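Local coordinates for protein glycosyl hydrolase (PDB 5NDX) that probably hydrolyses O-glycosidic bonds as a family 39 glycoside hydrolase, a bacterial orthologue of human alpha-L-iduronidase, at residues 564-578 against 597-609. The protein carries 2 engineered substitutions. Sequence-based numbering, arbitrary orientation.
Sequences AIFYDVLVSTDGGTF and PEGVRYAVCARDA. Engineered in segment 597-609: E598 (natural residue Gln). Unlike the reference sequence in segment 597-609: R607 (reference His). With SO4 (sulfate ion), chain G.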
loop_
_atom_site.group_PDB
_atom_site.type_symbol
_atom_site.label_atom_id
_atom_site.label_comp_id
_atom_site.label_asym_id
_atom_site.label_seq_id
_atom_site.Cartn_x
_atom_site.Cartn_y
_atom_site.Cartn_z
ATOM N N ALA A 564 10.548 8.110 -13.118
ATOM C CA ALA A 564 10.567 9.570 -12.988
ATOM C C ALA A 564 9.678 10.282 -14.032
ATOM O O ALA A 564 10.076 11.279 -14.641
ATOM C CB ALA A 564 11.985 10.101 -13.055
ATOM N N ILE A 565 8.481 9.726 -14.223
ATOM C CA ILE A 565 7.416 10.335 -15.004
ATOM C C ILE A 565 6.391 11.017 -14.112
ATOM O O ILE A 565 5.923 10.423 -13.136
ATOM C CB ILE A 565 6.688 9.288 -15.861
ATOM C CG1 ILE A 565 7.692 8.548 -16.756
ATOM C CG2 ILE A 565 5.641 9.966 -16.741
ATOM C CD1 ILE A 565 8.491 9.423 -17.756
ATOM N N PHE A 566 6.064 12.255 -14.461
ATOM C CA PHE A 566 5.095 13.081 -13.770
ATOM C C PHE A 566 3.938 13.472 -14.693
ATOM O O PHE A 566 4.155 13.711 -15.881
ATOM C CB PHE A 566 5.807 14.361 -13.328
ATOM C CG PHE A 566 6.954 14.094 -12.417
ATOM C CD1 PHE A 566 8.211 13.878 -12.915
ATOM C CD2 PHE A 566 6.741 13.996 -11.048
ATOM C CE1 PHE A 566 9.267 13.632 -12.065
ATOM C CE2 PHE A 566 7.805 13.756 -10.197
ATOM C CZ PHE A 566 9.059 13.559 -10.712
ATOM N N TYR A 567 2.725 13.565 -14.166
ATOM C CA TYR A 567 1.535 13.858 -14.988
ATOM C C TYR A 567 0.992 15.241 -14.650
ATOM O O TYR A 567 1.059 15.708 -13.484
ATOM C CB TYR A 567 0.452 12.777 -14.829
ATOM C CG TYR A 567 0.958 11.414 -15.157
ATOM C CD1 TYR A 567 0.995 10.947 -16.474
ATOM C CD2 TYR A 567 1.516 10.613 -14.178
ATOM C CE1 TYR A 567 1.544 9.688 -16.773
ATOM C CE2 TYR A 567 2.056 9.362 -14.468
ATOM C CZ TYR A 567 2.056 8.888 -15.785
ATOM O OH TYR A 567 2.616 7.642 -16.040
ATOM N N ASP A 568 0.516 15.913 -15.689
ATOM C CA ASP A 568 -0.312 17.107 -15.570
ATOM C C ASP A 568 -1.704 16.749 -16.057
ATOM O O ASP A 568 -1.876 15.908 -16.951
ATOM C CB ASP A 568 0.226 18.179 -16.494
ATOM C CG ASP A 568 1.612 18.670 -16.082
ATOM O OD1 ASP A 568 1.978 18.621 -14.882
ATOM O OD2 ASP A 568 2.339 19.087 -16.993
ATOM N N VAL A 569 -2.680 17.401 -15.465
ATOM C CA VAL A 569 -4.056 17.296 -15.857
ATOM C C VAL A 569 -4.453 18.641 -16.385
ATOM O O VAL A 569 -4.209 19.665 -15.727
ATOM C CB VAL A 569 -4.963 16.926 -14.691
ATOM C CG1 VAL A 569 -6.415 16.922 -15.150
ATOM C CG2 VAL A 569 -4.592 15.563 -14.160
ATOM N N LEU A 570 -5.045 18.638 -17.574
ATOM C CA LEU A 570 -5.526 19.858 -18.212
ATOM C C LEU A 570 -7.016 19.805 -18.511
ATOM O O LEU A 570 -7.629 18.748 -18.567
ATOM C CB LEU A 570 -4.778 20.117 -19.499
ATOM C CG LEU A 570 -3.269 20.235 -19.370
ATOM C CD1 LEU A 570 -2.654 18.923 -19.730
ATOM C CD2 LEU A 570 -2.753 21.270 -20.354
ATOM N N VAL A 571 -7.569 20.979 -18.738
ATOM C CA VAL A 571 -8.971 21.153 -18.952
ATOM C C VAL A 571 -9.190 22.112 -20.107
ATOM O O VAL A 571 -8.520 23.146 -20.212
ATOM C CB VAL A 571 -9.643 21.666 -17.683
ATOM C CG1 VAL A 571 -10.826 22.595 -17.977
ATOM C CG2 VAL A 571 -10.103 20.474 -16.864
ATOM N N SER A 572 -10.126 21.723 -20.960
ATOM C CA SER A 572 -10.630 22.536 -22.053
ATOM C C SER A 572 -12.116 22.792 -21.808
ATOM O O SER A 572 -12.859 21.931 -21.294
ATOM C CB SER A 572 -10.443 21.811 -23.396
ATOM O OG SER A 572 -11.250 22.400 -24.405
ATOM N N THR A 573 -12.552 23.984 -22.192
ATOM C CA THR A 573 -13.974 24.350 -22.126
ATOM C C THR A 573 -14.317 25.309 -23.302
ATOM O O THR A 573 -13.499 26.168 -23.598
ATOM C CB THR A 573 -14.243 24.951 -20.722
ATOM O OG1 THR A 573 -15.608 25.358 -20.605
ATOM C CG2 THR A 573 -13.292 26.118 -20.389
ATOM N N ASP A 574 -15.385 25.143 -24.094
ATOM C CA ASP A 574 -16.091 23.905 -24.430
ATOM C C ASP A 574 -15.490 23.448 -25.767
ATOM O O ASP A 574 -16.207 22.963 -26.645
ATOM C CB ASP A 574 -17.606 24.142 -24.670
ATOM C CG ASP A 574 -18.252 25.089 -23.661
ATOM O OD1 ASP A 574 -17.839 26.269 -23.594
ATOM O OD2 ASP A 574 -19.214 24.670 -22.980
ATOM N N GLY A 575 -14.172 23.574 -25.903
ATOM C CA GLY A 575 -13.506 23.627 -27.192
ATOM C C GLY A 575 -12.314 24.568 -27.177
ATOM O O GLY A 575 -11.426 24.441 -28.011
ATOM N N GLY A 576 -12.283 25.530 -26.257
ATOM C CA GLY A 576 -11.081 26.355 -26.014
ATOM C C GLY A 576 -9.850 25.520 -25.679
ATOM O O GLY A 576 -9.957 24.329 -25.391
ATOM N N THR A 577 -8.670 26.122 -25.718
ATOM C CA THR A 577 -7.455 25.326 -25.520
ATOM C C THR A 577 -7.297 24.866 -24.070
ATOM O O THR A 577 -7.834 25.449 -23.132
ATOM C CB THR A 577 -6.180 26.059 -25.943
ATOM O OG1 THR A 577 -6.099 27.301 -25.232
ATOM C CG2 THR A 577 -6.185 26.279 -27.468
ATOM N N PHE A 578 -6.535 23.800 -23.932
ATOM C CA PHE A 578 -6.341 23.145 -22.654
ATOM C C PHE A 578 -5.489 23.990 -21.725
ATOM O O PHE A 578 -4.449 24.464 -22.123
ATOM C CB PHE A 578 -5.710 21.803 -22.896
ATOM C CG PHE A 578 -6.656 20.807 -23.446
ATOM C CD1 PHE A 578 -7.403 20.019 -22.601
ATOM C CD2 PHE A 578 -6.818 20.669 -24.806
ATOM C CE1 PHE A 578 -8.277 19.084 -23.079
ATOM C CE2 PHE A 578 -7.700 19.743 -25.310
ATOM C CZ PHE A 578 -8.428 18.945 -24.442
ATOM N N PRO A 597 -15.641 23.281 -15.222
ATOM C CA PRO A 597 -16.495 24.196 -15.983
ATOM C C PRO A 597 -17.508 23.418 -16.826
ATOM O O PRO A 597 -17.468 22.191 -16.891
ATOM C CB PRO A 597 -15.497 24.957 -16.853
ATOM C CG PRO A 597 -14.390 23.978 -17.088
ATOM C CD PRO A 597 -14.328 23.083 -15.873
ATOM N N GLU A 598 -18.451 24.122 -17.435
ATOM C CA GLU A 598 -19.430 23.478 -18.304
ATOM C C GLU A 598 -18.789 22.977 -19.595
ATOM O O GLU A 598 -17.845 23.585 -20.096
ATOM C CB GLU A 598 -20.593 24.420 -18.609
ATOM C CG GLU A 598 -21.554 24.578 -17.436
ATOM C CD GLU A 598 -22.914 25.123 -17.857
ATOM O OE1 GLU A 598 -23.510 24.631 -18.857
ATOM O OE2 GLU A 598 -23.397 26.050 -17.172
ATOM N N GLY A 599 -19.316 21.861 -20.105
ATOM C CA GLY A 599 -18.766 21.160 -21.277
ATOM C C GLY A 599 -17.275 20.890 -21.097
ATOM O O GLY A 599 -16.448 21.259 -21.964
ATOM N N VAL A 600 -16.932 20.327 -19.927
ATOM C CA VAL A 600 -15.516 20.109 -19.553
ATOM C C VAL A 600 -14.937 18.962 -20.393
ATOM O O VAL A 600 -15.539 17.918 -20.522
ATOM C CB VAL A 600 -15.326 19.808 -18.044
ATOM C CG1 VAL A 600 -16.057 18.539 -17.614
ATOM C CG2 VAL A 600 -13.840 19.729 -17.684
ATOM N N ARG A 601 -13.774 19.184 -20.967
ATOM C CA ARG A 601 -12.972 18.095 -21.499
ATOM C C ARG A 601 -11.617 18.049 -20.746
ATOM O O ARG A 601 -10.941 19.083 -20.602
ATOM C CB ARG A 601 -12.770 18.297 -23.005
ATOM C CG ARG A 601 -12.251 17.074 -23.732
ATOM C CD ARG A 601 -12.386 17.174 -25.263
ATOM N NE ARG A 601 -12.042 15.881 -25.884
ATOM C CZ ARG A 601 -12.857 14.817 -25.998
ATOM N NH1 ARG A 601 -14.123 14.858 -25.578
ATOM N NH2 ARG A 601 -12.414 13.690 -26.565
ATOM N N TYR A 602 -11.236 16.844 -20.311
ATOM C CA TYR A 602 -9.996 16.571 -19.580
ATOM C C TYR A 602 -8.936 16.047 -20.531
ATOM O O TYR A 602 -9.264 15.404 -21.501
ATOM C CB TYR A 602 -10.260 15.564 -18.456
ATOM C CG TYR A 602 -11.022 16.168 -17.304
ATOM C CD1 TYR A 602 -10.409 17.086 -16.440
ATOM C CD2 TYR A 602 -12.354 15.849 -17.086
ATOM C CE1 TYR A 602 -11.100 17.657 -15.381
ATOM C CE2 TYR A 602 -13.061 16.397 -16.018
ATOM C CZ TYR A 602 -12.430 17.310 -15.191
ATOM O OH TYR A 602 -13.136 17.854 -14.184
ATOM N N ALA A 603 -7.684 16.398 -20.279
ATOM C CA ALA A 603 -6.516 15.815 -20.952
ATOM C C ALA A 603 -5.423 15.525 -19.887
ATOM O O ALA A 603 -5.302 16.279 -18.917
ATOM C CB ALA A 603 -5.965 16.765 -22.007
ATOM N N VAL A 604 -4.709 14.409 -20.030
ATOM C CA VAL A 604 -3.590 14.075 -19.169
ATOM C C VAL A 604 -2.336 13.937 -20.035
ATOM O O VAL A 604 -2.393 13.246 -21.055
ATOM C CB VAL A 604 -3.885 12.793 -18.362
ATOM C CG1 VAL A 604 -2.716 12.473 -17.465
ATOM C CG2 VAL A 604 -5.111 12.992 -17.492
ATOM N N CYS A 605 -1.248 14.628 -19.653
ATOM C CA CYS A 605 0.053 14.583 -20.320
ATOM C C CYS A 605 1.065 13.946 -19.390
ATOM O O CYS A 605 1.006 14.168 -18.192
ATOM C CB CYS A 605 0.520 16.013 -20.663
ATOM S SG CYS A 605 -0.780 16.899 -21.616
ATOM N N ALA A 606 2.002 13.177 -19.930
ATOM C CA ALA A 606 3.154 12.729 -19.181
ATOM C C ALA A 606 4.293 13.686 -19.456
ATOM O O ALA A 606 4.348 14.264 -20.550
ATOM C CB ALA A 606 3.533 11.307 -19.525
ATOM N N ARG A 607 5.123 13.921 -18.430
ATOM C CA ARG A 607 6.339 14.728 -18.509
ATOM C C ARG A 607 7.495 13.947 -17.916
ATOM O O ARG A 607 7.359 13.374 -16.841
ATOM C CB ARG A 607 6.207 16.035 -17.763
ATOM C CG ARG A 607 5.530 17.113 -18.567
ATOM C CD ARG A 607 5.966 18.511 -18.144
ATOM N NE ARG A 607 5.086 19.435 -18.851
ATOM C CZ ARG A 607 5.291 19.905 -20.078
ATOM N NH1 ARG A 607 6.400 19.615 -20.747
ATOM N NH2 ARG A 607 4.383 20.703 -20.638
ATOM N N ASP A 608 8.598 13.868 -18.639
ATOM C CA ASP A 608 9.744 13.196 -18.118
ATOM C C ASP A 608 10.567 14.201 -17.307
ATOM O O ASP A 608 10.267 15.405 -17.273
ATOM C CB ASP A 608 10.548 12.496 -19.202
ATOM C CG ASP A 608 11.209 13.442 -20.202
ATOM O OD1 ASP A 608 11.353 14.650 -19.934
ATOM O OD2 ASP A 608 11.591 12.921 -21.281
ATOM N N ALA A 609 11.625 13.712 -16.702
ATOM C CA ALA A 609 12.426 14.573 -15.835
ATOM C C ALA A 609 13.276 15.590 -16.629
ATOM O O ALA A 609 13.808 16.528 -16.049
ATOM C CB ALA A 609 13.281 13.716 -14.910
HETATM S S SO4 G . 5.076 21.805 -23.771
HETATM O O1 SO4 G . 5.886 22.939 -24.287
HETATM O O2 SO4 G . 5.977 20.755 -23.250
HETATM O O3 SO4 G . 4.190 22.289 -22.687
HETATM O O4 SO4 G . 4.248 21.241 -24.864
HETATM O O HOH W 1 12.107 10.993 -16.543
#
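A564 and A609 open the contact with a water between them: it donates to A564 O and accepts from A609 N. Both alanines also touch strands 436-445 and 518-526 of the neighbouring nine-stranded sheet. I565 lays CG2 on A606 CB at 3.7 Å. From F566 to S572 the chain pairs antiparallel with R601 to R607, as the central two strands of a four-stranded sheet. This belongs to the C-terminal beta-domain, probably fibronectin type III-like as in human iduronidase, away from the substrate pocket. F566, D568, L570 and S572 form the hydrogen-bonded pairs. Y567 lies on the other face with V569 and V571. Its CG stands anti to the carbonyl carbon (chi1 -57°), which brings CE1 to 3.8 Å from A606 CB; beyond, the ring meets W556 edge-to-face. A serine in place of Y567 would probably leave the A606 methyl and the W556 ring without their aromatic partner. D568 OD2 meets R607 NE at 3.3 Å, a weak bond within a salt bridge, at the guanidinium edge. The carboxylate and guanidinium planes are 51° apart. R607, a histidine in the reference sequence, holds a sulfate through NH1 and NH2. L570 CD1 packs 3.3 Å from C605 SG, the sulfur disulfide-bonded to C617. V571 CG2 lies beside the Y602 ring, 3.3 Å from CE1, while CG1 reaches the CG corner of the P597 ring. Y602 OH is hydrogen-bonded to H593 ND1. S572 CB sits over one F578 ring face. T573 OG1 donates to E598 O at 2.9 Å; E598 is engineered. F578 CE1 comes 3.4 Å from A603 CB. Y567, V569, Y602 and V604 pack against strand 549-557, a mostly hydrophobic face. The D568-R607 face mixes salt bridge and disulfide with apolar contacts. In this crystal the sulfate, probably from the crystallisation liquor, probably shares the arginine charge with D568.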